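Local coordinates for piwi domain-containing protein (Vanderwaltozyma polyspora, PDB 5THE) that probably binds RNA, being the C-terminal lobe of a budding yeast Argonaute, the part that carries the RNase H-like Piwi domain, at residues H9-K14 against T430-F435; A34-F39 against I251-L256; K47-S50 against K54-E57; I339-D344 against K356-S361; V424-I429 against Y467-C472. All coordinates share one frame; numbering follows the deposited sequence.

Contact 1: residues H9-K14 against T430-F435; sequences HDYGTK and TSVAHF
H9 ND1 is hydrogen-bonded to the backbone O of S463, and across the contact it meets the ring carbon F435 CE2 at 3.5 Å. NE2, the other ring nitrogen, is taken up by the carboxylate of E6. With both nitrogens engaged the imidazole is fixed in its rotation, and two oxygen partners would be consistent with a positively charged ring. One face of H9 receives the rim of F435, with CE2 offset from the ring centre. This is an edge-to-face aromatic pair with ring centroids 4.7 Å apart and planes inclined at 51°. The F435 ring in turn has the backbone N of H9 about 4.1 Å above one face, near its rim. In F435 a chi1 of -164° swings the ring away from its own backbone N and points it at H9. The contact thus joins the loop before strand 16-22 to the connection between antiparallel strands 423-425 and 435-440 of the Piwi domain. Within that connection S431 OG accepts from H434 N at 2.8 Å, an ST motif that shapes the turn, while S431 O takes a hydrogen bond from R8. D10 OD1, bonded to S465 OG, comes within 4.1 Å of F435 CZ. Farther along, the hydroxyl of Y11 rests against the V432 methyl, OH to CG1 3.8 Å, in a van der Waals contact at the surface.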
# COMPACT_ATOMS: atom_id res chain seq x y z
N HIS A 9 0.51 13.04 -24.87
CA HIS A 9 1.34 12.56 -25.98
C HIS A 9 0.49 11.92 -27.08
O HIS A 9 0.66 12.22 -28.26
CB HIS A 9 2.36 11.52 -25.49
CG HIS A 9 3.21 11.97 -24.35
ND1 HIS A 9 4.05 11.11 -23.67
CD2 HIS A 9 3.37 13.18 -23.76
CE1 HIS A 9 4.69 11.77 -22.72
NE2 HIS A 9 4.29 13.03 -22.75
N ASP A 10 -0.42 11.06 -26.68
CA ASP A 10 -1.14 10.16 -27.57
C ASP A 10 -2.34 9.64 -26.80
O ASP A 10 -2.64 10.12 -25.69
CB ASP A 10 -0.22 9.04 -28.05
CG ASP A 10 0.26 8.14 -26.91
OD1 ASP A 10 0.03 8.45 -25.73
OD2 ASP A 10 0.87 7.09 -27.21
N TYR A 11 -3.02 8.66 -27.37
CA TYR A 11 -4.10 7.93 -26.72
C TYR A 11 -3.73 6.45 -26.71
O TYR A 11 -2.93 5.99 -27.53
CB TYR A 11 -5.44 8.13 -27.46
CG TYR A 11 -5.95 9.55 -27.37
CD1 TYR A 11 -6.71 9.97 -26.29
CD2 TYR A 11 -5.65 10.48 -28.36
CE1 TYR A 11 -7.18 11.26 -26.20
CE2 TYR A 11 -6.12 11.78 -28.28
CZ TYR A 11 -6.88 12.15 -27.21
OH TYR A 11 -7.33 13.44 -27.13
N GLY A 12 -4.31 5.70 -25.78
CA GLY A 12 -4.07 4.27 -25.76
C GLY A 12 -4.78 3.55 -26.89
O GLY A 12 -5.77 4.01 -27.46
N THR A 13 -4.27 2.36 -27.20
CA THR A 13 -4.80 1.56 -28.30
C THR A 13 -5.14 0.13 -27.92
O THR A 13 -5.88 -0.52 -28.67
CB THR A 13 -3.80 1.50 -29.47
OG1 THR A 13 -2.65 0.72 -29.09
CG2 THR A 13 -3.34 2.90 -29.93
N LYS A 14 -4.62 -0.39 -26.82
CA LYS A 14 -4.71 -1.81 -26.53
C LYS A 14 -6.03 -2.16 -25.84
O LYS A 14 -6.71 -1.31 -25.27
CB LYS A 14 -3.54 -2.25 -25.66
CG LYS A 14 -2.21 -2.13 -26.39
CD LYS A 14 -1.06 -2.58 -25.53
CE LYS A 14 0.25 -2.55 -26.31
NZ LYS A 14 1.40 -2.96 -25.45
N THR A 430 -12.19 12.78 -20.88
CA THR A 430 -10.86 13.17 -20.41
C THR A 430 -10.39 14.43 -21.12
O THR A 430 -11.00 14.92 -22.07
CB THR A 430 -9.86 12.06 -20.69
OG1 THR A 430 -9.92 11.76 -22.08
CG2 THR A 430 -10.17 10.81 -19.86
N SER A 431 -9.25 14.93 -20.67
CA SER A 431 -8.68 16.12 -21.28
C SER A 431 -8.05 15.79 -22.63
O SER A 431 -7.38 14.77 -22.79
CB SER A 431 -7.64 16.73 -20.35
OG SER A 431 -7.03 17.83 -20.98
N VAL A 432 -8.28 16.66 -23.61
CA VAL A 432 -7.53 16.54 -24.85
C VAL A 432 -6.10 17.02 -24.65
O VAL A 432 -5.15 16.30 -24.95
CB VAL A 432 -8.23 17.31 -25.99
CG1 VAL A 432 -7.36 17.28 -27.25
CG2 VAL A 432 -9.59 16.70 -26.30
N ALA A 433 -5.93 18.23 -24.08
CA ALA A 433 -4.59 18.81 -23.95
C ALA A 433 -3.77 18.11 -22.87
O ALA A 433 -2.55 17.95 -23.03
CB ALA A 433 -4.69 20.31 -23.64
N HIS A 434 -4.38 17.71 -21.78
CA HIS A 434 -3.62 17.10 -20.71
C HIS A 434 -3.66 15.58 -20.81
O HIS A 434 -4.49 14.99 -21.50
CB HIS A 434 -4.12 17.59 -19.36
CG HIS A 434 -3.74 19.02 -19.08
ND1 HIS A 434 -4.66 19.99 -18.75
CD2 HIS A 434 -2.54 19.63 -19.12
CE1 HIS A 434 -4.03 21.14 -18.58
NE2 HIS A 434 -2.74 20.95 -18.79
N PHE A 435 -2.72 14.94 -20.12
CA PHE A 435 -2.42 13.53 -20.29
C PHE A 435 -3.12 12.76 -19.16
O PHE A 435 -2.50 12.34 -18.19
CB PHE A 435 -0.89 13.33 -20.28
CG PHE A 435 -0.42 12.00 -20.81
CD1 PHE A 435 -1.32 11.00 -21.13
CD2 PHE A 435 0.93 11.76 -20.99
CE1 PHE A 435 -0.87 9.78 -21.61
CE2 PHE A 435 1.39 10.55 -21.48
CZ PHE A 435 0.48 9.56 -21.78

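Contact 2: residues A34-F39 against I251-L256; sequences APVVQF and IENNKL
The amide of N253 has P35 CB over one face, 3.6 Å from both CG and ND2 of N253. From the same side of the amide plane, V36 N approaches one end of the group and donates to N253 OD1 at 2.8 Å, with an N-H...O angle of 149°. The donor stands 40° out of the carbonyl plane, so the bond comes from above rather than along a lone pair. OD1 is also bonded to S250 OG, and two partners on this one oxygen settle which end of the amide faces the backbone of V36. The first torsion of N253 (chi1 -71°) keeps CG clear of its own carbonyl carbon and lets the amide reach out to P35 and V36. V36 adds its CB at 3.4 Å from N253 OD1. With a leucine in place of N253, V36 N and the hydroxyl of S250 would probably lose the acceptor they share. A second link is made through water: it donates to Q38 OE1 at 2.7 Å and accepts from I251 N at 2.8 Å. Q38 NE2 donates to F39 O at 2.7 Å, which orients that amide for the water. Strand 37-38 is the middle strand of a small antiparallel sheet between 43-44 and 248-249, and the contact is that of a short helix, 251-254, which follows closely on an edge strand and packs on P35 and V36, which lead into the neighbouring strand.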
# COMPACT_ATOMS: atom_id res chain seq x y z
N ALA A 34 -5.43 -8.50 -17.68
CA ALA A 34 -4.75 -8.61 -16.40
C ALA A 34 -3.33 -9.09 -16.63
O ALA A 34 -3.06 -9.78 -17.61
CB ALA A 34 -5.48 -9.58 -15.48
N PRO A 35 -2.40 -8.75 -15.75
CA PRO A 35 -1.09 -9.41 -15.78
C PRO A 35 -1.23 -10.83 -15.26
O PRO A 35 -2.23 -11.22 -14.65
CB PRO A 35 -0.22 -8.57 -14.85
CG PRO A 35 -1.22 -8.00 -13.84
CD PRO A 35 -2.50 -7.76 -14.65
N VAL A 36 -0.18 -11.60 -15.48
CA VAL A 36 -0.09 -12.92 -14.86
C VAL A 36 0.26 -12.74 -13.39
O VAL A 36 1.29 -12.15 -13.06
CB VAL A 36 0.97 -13.78 -15.58
CG1 VAL A 36 1.09 -15.11 -14.91
CG2 VAL A 36 0.61 -13.92 -17.05
N VAL A 37 -0.60 -13.23 -12.51
CA VAL A 37 -0.29 -13.20 -11.08
C VAL A 37 0.59 -14.39 -10.75
O VAL A 37 0.28 -15.52 -11.14
CB VAL A 37 -1.57 -13.19 -10.23
CG1 VAL A 37 -1.21 -13.26 -8.75
CG2 VAL A 37 -2.40 -11.93 -10.51
N GLN A 38 1.69 -14.15 -10.05
CA GLN A 38 2.69 -15.17 -9.77
C GLN A 38 2.60 -15.60 -8.31
O GLN A 38 2.69 -14.76 -7.42
CB GLN A 38 4.09 -14.64 -10.08
CG GLN A 38 5.20 -15.63 -9.74
CD GLN A 38 5.27 -16.75 -10.76
OE1 GLN A 38 5.48 -16.49 -11.93
NE2 GLN A 38 5.08 -17.99 -10.32
N PHE A 39 2.46 -16.91 -8.07
CA PHE A 39 2.61 -17.51 -6.75
C PHE A 39 3.94 -18.26 -6.71
O PHE A 39 4.74 -18.20 -7.64
CB PHE A 39 1.42 -18.42 -6.44
CG PHE A 39 0.09 -17.80 -6.75
CD1 PHE A 39 -0.42 -16.78 -5.96
CD2 PHE A 39 -0.64 -18.22 -7.85
CE1 PHE A 39 -1.64 -16.20 -6.26
CE2 PHE A 39 -1.87 -17.65 -8.15
CZ PHE A 39 -2.37 -16.63 -7.35
N ILE A 251 7.47 -12.75 -14.33
CA ILE A 251 8.70 -12.17 -14.86
C ILE A 251 8.43 -11.42 -16.16
O ILE A 251 8.94 -10.31 -16.36
CB ILE A 251 9.75 -13.28 -15.06
CG1 ILE A 251 10.35 -13.68 -13.70
CG2 ILE A 251 10.83 -12.85 -16.09
CD1 ILE A 251 11.42 -14.75 -13.78
N GLU A 252 7.66 -12.02 -17.06
CA GLU A 252 7.33 -11.35 -18.32
C GLU A 252 6.68 -9.99 -18.06
O GLU A 252 7.07 -8.98 -18.66
CB GLU A 252 6.41 -12.25 -19.15
CG GLU A 252 6.21 -11.84 -20.59
CD GLU A 252 7.52 -11.59 -21.34
OE1 GLU A 252 7.54 -10.70 -22.22
OE2 GLU A 252 8.53 -12.27 -21.06
N ASN A 253 5.71 -9.94 -17.15
CA ASN A 253 5.04 -8.68 -16.83
C ASN A 253 5.99 -7.68 -16.17
O ASN A 253 5.92 -6.48 -16.44
CB ASN A 253 3.84 -8.94 -15.92
CG ASN A 253 2.69 -9.64 -16.64
OD1 ASN A 253 2.33 -10.75 -16.29
ND2 ASN A 253 2.11 -8.97 -17.63
N ASN A 254 6.90 -8.16 -15.32
CA ASN A 254 7.79 -7.22 -14.63
C ASN A 254 8.76 -6.53 -15.58
O ASN A 254 9.29 -5.46 -15.24
CB ASN A 254 8.56 -7.93 -13.52
CG ASN A 254 7.68 -8.28 -12.33
OD1 ASN A 254 6.72 -7.57 -12.02
ND2 ASN A 254 8.02 -9.38 -11.66
N LYS A 255 9.01 -7.10 -16.76
CA LYS A 255 9.88 -6.46 -17.74
C LYS A 255 9.40 -5.06 -18.07
O LYS A 255 10.22 -4.16 -18.34
CB LYS A 255 9.95 -7.31 -19.02
CG LYS A 255 10.69 -8.61 -18.84
CD LYS A 255 10.65 -9.45 -20.09
CE LYS A 255 11.50 -10.70 -19.92
NZ LYS A 255 11.19 -11.70 -20.97
N LEU A 256 8.09 -4.84 -18.04
CA LEU A 256 7.54 -3.52 -18.27
C LEU A 256 8.15 -2.48 -17.35
O LEU A 256 8.28 -1.31 -17.72
CB LEU A 256 6.03 -3.57 -18.07
CG LEU A 256 5.23 -2.53 -18.84
CD1 LEU A 256 5.31 -2.80 -20.34
CD2 LEU A 256 3.79 -2.56 -18.35
O HOH W 1 7.55 -15.29 -13.14

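Contact 3: residues K47-S50 against K54-E57; sequences KDKS and KHEE
On the surface loop between strands 43-44 and 77-85, H55 opens a short 3-10 segment and turns its ring back to K47 and K49. H55 NE2 donates to K47 O at 2.6 Å, with an N-H...O angle of 147°. The carbonyl lies at the ring edge, close to the ring plane, and NE2 approaches nearly along its C=O axis. K49 crosses the imidazole at about a right angle: its extended aliphatic chain passes over one face, and CD sits 3.6 Å from the ring centroid, almost exactly on the ring normal, as a CH-pi contact. K49 CB and CG both lie 3.5 Å from H55 CD2. A fully extended first torsion (chi1 -180°) sends the H55 ring out from the turn to this strip of chain. The turn itself is closed by E57 N donating to K54 O at 3.1 Å, and the preceding strip leans on the Piwi-domain strand 410-415, where the backbone of K49 pairs with A412. The ring of Y46 also meets that of H55. A water bridges the two sides, donating to S50 O and to E56 OE1, each at 2.7 Å, and accepting from H55 N at 3.0 Å.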
# COMPACT_ATOMS: atom_id res chain seq x y z
N LYS A 47 -8.03 -15.36 -18.40
CA LYS A 47 -8.20 -15.45 -19.84
C LYS A 47 -9.68 -15.25 -20.18
O LYS A 47 -10.56 -15.82 -19.53
CB LYS A 47 -7.67 -16.79 -20.39
CG LYS A 47 -6.17 -16.92 -20.23
CD LYS A 47 -5.61 -18.11 -20.98
CE LYS A 47 -4.09 -18.20 -20.82
NZ LYS A 47 -3.57 -19.44 -21.44
N ASP A 48 -9.92 -14.42 -21.18
CA ASP A 48 -11.27 -14.03 -21.56
C ASP A 48 -12.14 -15.25 -21.86
O ASP A 48 -11.70 -16.22 -22.49
CB ASP A 48 -11.23 -13.14 -22.79
CG ASP A 48 -10.77 -11.73 -22.51
OD1 ASP A 48 -10.86 -11.25 -21.35
OD2 ASP A 48 -10.36 -11.08 -23.48
N LYS A 49 -13.40 -15.19 -21.42
CA LYS A 49 -14.44 -16.12 -21.84
C LYS A 49 -15.75 -15.37 -21.98
O LYS A 49 -15.89 -14.22 -21.54
CB LYS A 49 -14.62 -17.29 -20.85
CG LYS A 49 -13.40 -18.23 -20.82
CD LYS A 49 -13.63 -19.50 -20.00
CE LYS A 49 -12.37 -20.36 -20.00
NZ LYS A 49 -12.60 -21.77 -19.56
N SER A 50 -16.70 -16.04 -22.61
CA SER A 50 -18.04 -15.50 -22.74
C SER A 50 -18.65 -15.24 -21.37
O SER A 50 -18.44 -16.00 -20.42
CB SER A 50 -18.93 -16.46 -23.52
OG SER A 50 -20.28 -16.10 -23.31
N LYS A 54 -20.06 -16.67 -14.94
CA LYS A 54 -19.34 -15.94 -13.90
C LYS A 54 -17.83 -16.15 -13.97
O LYS A 54 -17.11 -15.89 -13.00
CB LYS A 54 -19.86 -16.28 -12.50
CG LYS A 54 -21.30 -15.79 -12.21
CD LYS A 54 -21.71 -16.18 -10.79
CE LYS A 54 -23.16 -15.86 -10.48
NZ LYS A 54 -23.40 -14.40 -10.37
N HIS A 55 -17.32 -16.63 -15.11
CA HIS A 55 -15.87 -16.68 -15.28
C HIS A 55 -15.26 -15.30 -15.03
O HIS A 55 -14.19 -15.20 -14.43
CB HIS A 55 -15.54 -17.18 -16.69
CG HIS A 55 -14.07 -17.28 -16.97
ND1 HIS A 55 -13.26 -18.24 -16.41
CD2 HIS A 55 -13.26 -16.53 -17.76
CE1 HIS A 55 -12.02 -18.08 -16.84
NE2 HIS A 55 -12.00 -17.04 -17.67
N GLU A 56 -15.97 -14.24 -15.43
CA GLU A 56 -15.42 -12.89 -15.35
C GLU A 56 -15.14 -12.45 -13.92
O GLU A 56 -14.28 -11.60 -13.69
CB GLU A 56 -16.37 -11.91 -16.03
CG GLU A 56 -17.70 -11.74 -15.30
CD GLU A 56 -18.68 -12.86 -15.56
OE1 GLU A 56 -18.37 -13.76 -16.37
OE2 GLU A 56 -19.77 -12.84 -14.94
N GLU A 57 -15.86 -13.00 -12.94
CA GLU A 57 -15.67 -12.52 -11.57
C GLU A 57 -14.33 -12.92 -11.00
O GLU A 57 -13.98 -12.45 -9.91
CB GLU A 57 -16.79 -13.03 -10.67
CG GLU A 57 -18.16 -12.73 -11.26
CD GLU A 57 -19.29 -12.94 -10.27
OE1 GLU A 57 -20.43 -12.58 -10.60
OE2 GLU A 57 -19.03 -13.48 -9.18
O HOH W 2 -18.81 -16.12 -17.70

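Contact 4: residues I339-D344 against K356-S361; sequences IMYFRD and KIEVKS
R343 grips the E358 carboxylate side-on with two nitrogens: NE donates to OE2 at 2.7 Å and NH2 to OE1 at 2.6 Å. Both bonds are close to straight, each uses the syn lone pair of its oxygen, and guanidinium and carboxylate are nearly coplanar, their planes 4° apart. On its anti side E358 OE2 takes a further bond, from Y341 OH at 2.7 Å, which arrives 33° out of the carboxylate plane. OE1 likewise has a second donor in the backbone N of I313. Four bonds on one buried carboxylate would be expected to favour its charged form. R343 is anchored behind as well: NH1 donates to D344 O at 2.7 Å and to the carbonyl of G345, while NH2 also bonds E311 O. A methionine in place of R343 would probably leave the buried charge of E358 without its mate and strip those carbonyls of their donor. The extended E358 chain spans the gap from helix to sheet, and Y341, with CG anti to its backbone N (chi1 175°), sends its ring out to meet it, ring and carboxylate planes steeply inclined. Around the polar cluster, V359 on the helix and Y341 on the strand both pack on C385 of the neighbouring strand. Helix 351-373 thus lies on strands 339-344 and 383-389 as the connecting helix of a beta-alpha-beta crossover in the RNase H-like Piwi fold.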
# COMPACT_ATOMS: atom_id res chain seq x y z
N ILE A 339 12.87 6.70 -12.55
CA ILE A 339 12.03 6.87 -11.37
C ILE A 339 10.60 7.11 -11.82
O ILE A 339 10.35 7.93 -12.72
CB ILE A 339 12.54 8.04 -10.48
CG1 ILE A 339 13.97 7.76 -10.03
CG2 ILE A 339 11.65 8.26 -9.30
CD1 ILE A 339 14.56 8.91 -9.19
N MET A 340 9.66 6.41 -11.20
CA MET A 340 8.23 6.55 -11.44
C MET A 340 7.58 7.02 -10.14
O MET A 340 7.64 6.30 -9.14
CB MET A 340 7.63 5.23 -11.90
CG MET A 340 6.15 5.26 -12.21
SD MET A 340 5.87 5.47 -13.97
CE MET A 340 6.92 4.17 -14.63
N TYR A 341 6.98 8.21 -10.16
CA TYR A 341 6.51 8.89 -8.95
C TYR A 341 4.99 9.02 -8.97
O TYR A 341 4.43 9.84 -9.70
CB TYR A 341 7.19 10.26 -8.85
CG TYR A 341 6.71 11.11 -7.71
CD1 TYR A 341 6.71 10.63 -6.41
CD2 TYR A 341 6.26 12.41 -7.93
CE1 TYR A 341 6.27 11.42 -5.35
CE2 TYR A 341 5.82 13.21 -6.88
CZ TYR A 341 5.84 12.71 -5.59
OH TYR A 341 5.42 13.50 -4.55
N PHE A 342 4.31 8.20 -8.17
CA PHE A 342 2.85 8.24 -8.08
C PHE A 342 2.46 9.16 -6.95
O PHE A 342 2.86 8.95 -5.81
CB PHE A 342 2.26 6.85 -7.84
CG PHE A 342 2.22 6.00 -9.06
CD1 PHE A 342 1.12 6.03 -9.91
CD2 PHE A 342 3.28 5.17 -9.36
CE1 PHE A 342 1.09 5.24 -11.04
CE2 PHE A 342 3.24 4.37 -10.50
CZ PHE A 342 2.14 4.41 -11.34
N ARG A 343 1.67 10.18 -7.26
CA ARG A 343 1.30 11.19 -6.28
C ARG A 343 -0.20 11.10 -6.00
O ARG A 343 -1.01 11.29 -6.91
CB ARG A 343 1.67 12.59 -6.76
CG ARG A 343 1.17 13.67 -5.84
CD ARG A 343 1.73 13.56 -4.45
NE ARG A 343 1.88 14.91 -3.91
CZ ARG A 343 0.95 15.51 -3.18
NH1 ARG A 343 -0.17 14.86 -2.89
NH2 ARG A 343 1.13 16.74 -2.74
N ASP A 344 -0.55 10.82 -4.75
CA ASP A 344 -1.95 10.73 -4.34
C ASP A 344 -2.28 11.88 -3.40
O ASP A 344 -1.40 12.49 -2.78
CB ASP A 344 -2.24 9.39 -3.64
CG ASP A 344 -3.71 9.13 -3.49
OD1 ASP A 344 -4.13 8.52 -2.50
OD2 ASP A 344 -4.46 9.55 -4.39
N LYS A 356 6.33 21.74 -10.28
CA LYS A 356 7.31 22.80 -10.06
C LYS A 356 8.02 22.64 -8.72
O LYS A 356 9.16 23.08 -8.58
CB LYS A 356 6.65 24.18 -10.15
CG LYS A 356 6.49 24.71 -11.56
CD LYS A 356 5.68 26.00 -11.58
CE LYS A 356 5.79 26.72 -12.93
NZ LYS A 356 5.25 25.94 -14.07
N ILE A 357 7.37 22.02 -7.74
CA ILE A 357 7.93 21.88 -6.41
C ILE A 357 8.39 20.46 -6.15
O ILE A 357 9.55 20.22 -5.81
CB ILE A 357 6.93 22.34 -5.32
CG1 ILE A 357 6.48 23.78 -5.57
CG2 ILE A 357 7.57 22.17 -3.93
CD1 ILE A 357 7.64 24.75 -5.62
N GLU A 358 7.47 19.49 -6.26
CA GLU A 358 7.77 18.13 -5.83
C GLU A 358 8.67 17.40 -6.82
O GLU A 358 9.67 16.80 -6.43
CB GLU A 358 6.48 17.35 -5.59
CG GLU A 358 5.63 17.89 -4.45
CD GLU A 358 4.33 17.11 -4.24
OE1 GLU A 358 3.40 17.67 -3.60
OE2 GLU A 358 4.22 15.95 -4.71
N VAL A 359 8.35 17.45 -8.12
CA VAL A 359 9.23 16.78 -9.09
C VAL A 359 10.61 17.43 -9.07
O VAL A 359 11.64 16.73 -9.04
CB VAL A 359 8.61 16.78 -10.50
CG1 VAL A 359 9.60 16.20 -11.51
CG2 VAL A 359 7.31 16.00 -10.53
N LYS A 360 10.66 18.77 -9.05
CA LYS A 360 11.94 19.47 -8.92
C LYS A 360 12.66 19.07 -7.64
O LYS A 360 13.89 18.89 -7.64
CB LYS A 360 11.72 20.98 -8.93
CG LYS A 360 13.00 21.80 -8.70
CD LYS A 360 12.72 23.31 -8.62
CE LYS A 360 13.90 24.04 -8.01
NZ LYS A 360 13.90 25.50 -8.28
N SER A 361 11.93 18.92 -6.54
CA SER A 361 12.57 18.49 -5.30
C SER A 361 13.18 17.10 -5.45
O SER A 361 14.28 16.84 -4.94
CB SER A 361 11.57 18.52 -4.15
OG SER A 361 12.15 17.95 -3.00

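Contact 5: residues V424-I429 against Y467-C472; sequences VVDRGI and YLQEIC
Q469 projects from helix 465-475 of the Piwi domain to the end of strand 423-425, where V424 and D426 close round its amide. This is the tight, buried part. V424 CG1 lies over one face of the amide, 3.5 Å from Q469 OE1 and 3.6 Å from its CD. Beside it Q469 NE2 donates to D426 OD2 at 3.0 Å, nearly straight at 164°; the oxygen lies in the amide plane, but NE2 meets the carboxylate from above, 47° out of its plane. The chain of Q469 is extended beyond CG, which gives it the length to cross from helix to strand. R30 settles the remaining oxygens, its NH2 reaching both D426 OD1, as a salt bridge, and Q469 OE1. That second bond fixes the amide against flipping. Beyond D426 the chain runs out to the surface and parts from the helix: R427 is exposed and makes a cation-pi contact with Y11. On the partly exposed side of the helix E470 has a long, weak ion pair with K14. Back at the buried end, D426 OD2 has a second donor from the N-terminal loop, G12 N at 2.8 Å.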
# COMPACT_ATOMS: atom_id res chain seq x y z
N VAL A 424 -10.42 0.96 -19.32
CA VAL A 424 -9.75 2.24 -19.48
C VAL A 424 -10.64 3.14 -20.31
O VAL A 424 -11.20 2.71 -21.33
CB VAL A 424 -8.37 2.10 -20.16
CG1 VAL A 424 -7.64 3.46 -20.14
CG2 VAL A 424 -7.55 1.04 -19.48
N VAL A 425 -10.73 4.40 -19.91
CA VAL A 425 -11.37 5.43 -20.70
C VAL A 425 -10.36 6.58 -20.77
O VAL A 425 -10.02 7.16 -19.74
CB VAL A 425 -12.70 5.89 -20.10
CG1 VAL A 425 -13.27 7.09 -20.86
CG2 VAL A 425 -13.72 4.75 -20.11
N ASP A 426 -9.84 6.86 -21.97
CA ASP A 426 -9.00 8.04 -22.13
C ASP A 426 -9.48 8.91 -23.28
O ASP A 426 -8.71 9.72 -23.80
CB ASP A 426 -7.52 7.67 -22.27
CG ASP A 426 -7.19 6.89 -23.56
OD1 ASP A 426 -8.10 6.46 -24.31
OD2 ASP A 426 -5.99 6.68 -23.81
N ARG A 427 -10.75 8.78 -23.67
CA ARG A 427 -11.35 9.64 -24.67
C ARG A 427 -12.71 10.12 -24.18
O ARG A 427 -13.34 9.47 -23.34
CB ARG A 427 -11.49 8.92 -26.01
CG ARG A 427 -10.17 8.70 -26.71
CD ARG A 427 -10.40 8.11 -28.04
NE ARG A 427 -9.18 7.66 -28.68
CZ ARG A 427 -8.47 8.39 -29.53
NH1 ARG A 427 -8.87 9.63 -29.81
NH2 ARG A 427 -7.38 7.89 -30.09
N GLY A 428 -13.15 11.26 -24.71
CA GLY A 428 -14.50 11.74 -24.47
C GLY A 428 -14.68 12.50 -23.17
O GLY A 428 -15.04 13.68 -23.18
N ILE A 429 -14.45 11.85 -22.03
CA ILE A 429 -14.61 12.52 -20.75
C ILE A 429 -13.29 13.00 -20.18
O ILE A 429 -13.28 13.59 -19.09
CB ILE A 429 -15.34 11.62 -19.74
CG1 ILE A 429 -14.56 10.31 -19.55
CG2 ILE A 429 -16.78 11.35 -20.21
CD1 ILE A 429 -15.04 9.50 -18.35
N TYR A 467 1.79 2.27 -22.53
CA TYR A 467 2.77 1.91 -21.52
C TYR A 467 2.31 2.35 -20.13
O TYR A 467 2.29 1.55 -19.17
CB TYR A 467 4.13 2.53 -21.86
CG TYR A 467 5.16 2.37 -20.77
CD1 TYR A 467 5.76 1.13 -20.54
CD2 TYR A 467 5.53 3.44 -19.97
CE1 TYR A 467 6.69 0.96 -19.55
CE2 TYR A 467 6.48 3.28 -18.96
CZ TYR A 467 7.06 2.03 -18.78
OH TYR A 467 7.99 1.81 -17.78
N LEU A 468 1.88 3.61 -20.00
CA LEU A 468 1.47 4.10 -18.69
C LEU A 468 0.21 3.39 -18.21
O LEU A 468 0.07 3.10 -17.02
CB LEU A 468 1.25 5.61 -18.71
CG LEU A 468 2.49 6.48 -18.89
CD1 LEU A 468 2.10 7.93 -18.70
CD2 LEU A 468 3.59 6.07 -17.92
N GLN A 469 -0.73 3.11 -19.12
CA GLN A 469 -1.96 2.47 -18.69
C GLN A 469 -1.71 1.03 -18.29
O GLN A 469 -2.36 0.51 -17.37
CB GLN A 469 -3.04 2.56 -19.78
CG GLN A 469 -3.54 4.00 -19.94
CD GLN A 469 -4.29 4.26 -21.24
OE1 GLN A 469 -4.62 3.35 -21.97
NE2 GLN A 469 -4.54 5.51 -21.52
N GLU A 470 -0.76 0.37 -18.96
CA GLU A 470 -0.48 -1.01 -18.59
C GLU A 470 0.20 -1.07 -17.23
O GLU A 470 -0.15 -1.92 -16.40
CB GLU A 470 0.39 -1.67 -19.67
CG GLU A 470 0.54 -3.18 -19.49
CD GLU A 470 1.32 -3.84 -20.59
OE1 GLU A 470 1.76 -3.15 -21.54
OE2 GLU A 470 1.49 -5.06 -20.50
N ILE A 471 1.16 -0.18 -16.99
CA ILE A 471 1.83 -0.08 -15.70
C ILE A 471 0.83 0.19 -14.58
O ILE A 471 0.83 -0.48 -13.54
CB ILE A 471 2.90 1.03 -15.75
CG1 ILE A 471 4.14 0.53 -16.47
CG2 ILE A 471 3.21 1.57 -14.37
CD1 ILE A 471 5.20 1.53 -16.35
N CYS A 472 0.01 1.22 -14.76
CA CYS A 472 -0.98 1.57 -13.74
C CYS A 472 -1.87 0.38 -13.44
O CYS A 472 -2.05 -0.00 -12.28
CB CYS A 472 -1.81 2.76 -14.20
SG CYS A 472 -0.86 4.28 -14.13

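In the fold
Contacts 4 and 5 are buried and rest on polar groups; contacts 1 and 3 lie at the surface, where rings and aliphatic chains do most of the touching; contact 2 is intermediate. Contacts 4 and 5 meet where M340 and F342 of strand 339-344 pack on I471 and C472, so helix 465-475 packs on the strand whose Y341 and R343 hold helix 351-373. Contact 1 adjoins contact 5, their centres about 7 Å apart, with Y11 and G12 against D426 and R427. Contact 2 reaches the same helix as contact 5 through L256, whose O is probably bonded to Y467 OH. Contact 3 touches none of the others; its nearest neighbour is contact 2, about 19 Å away between centres.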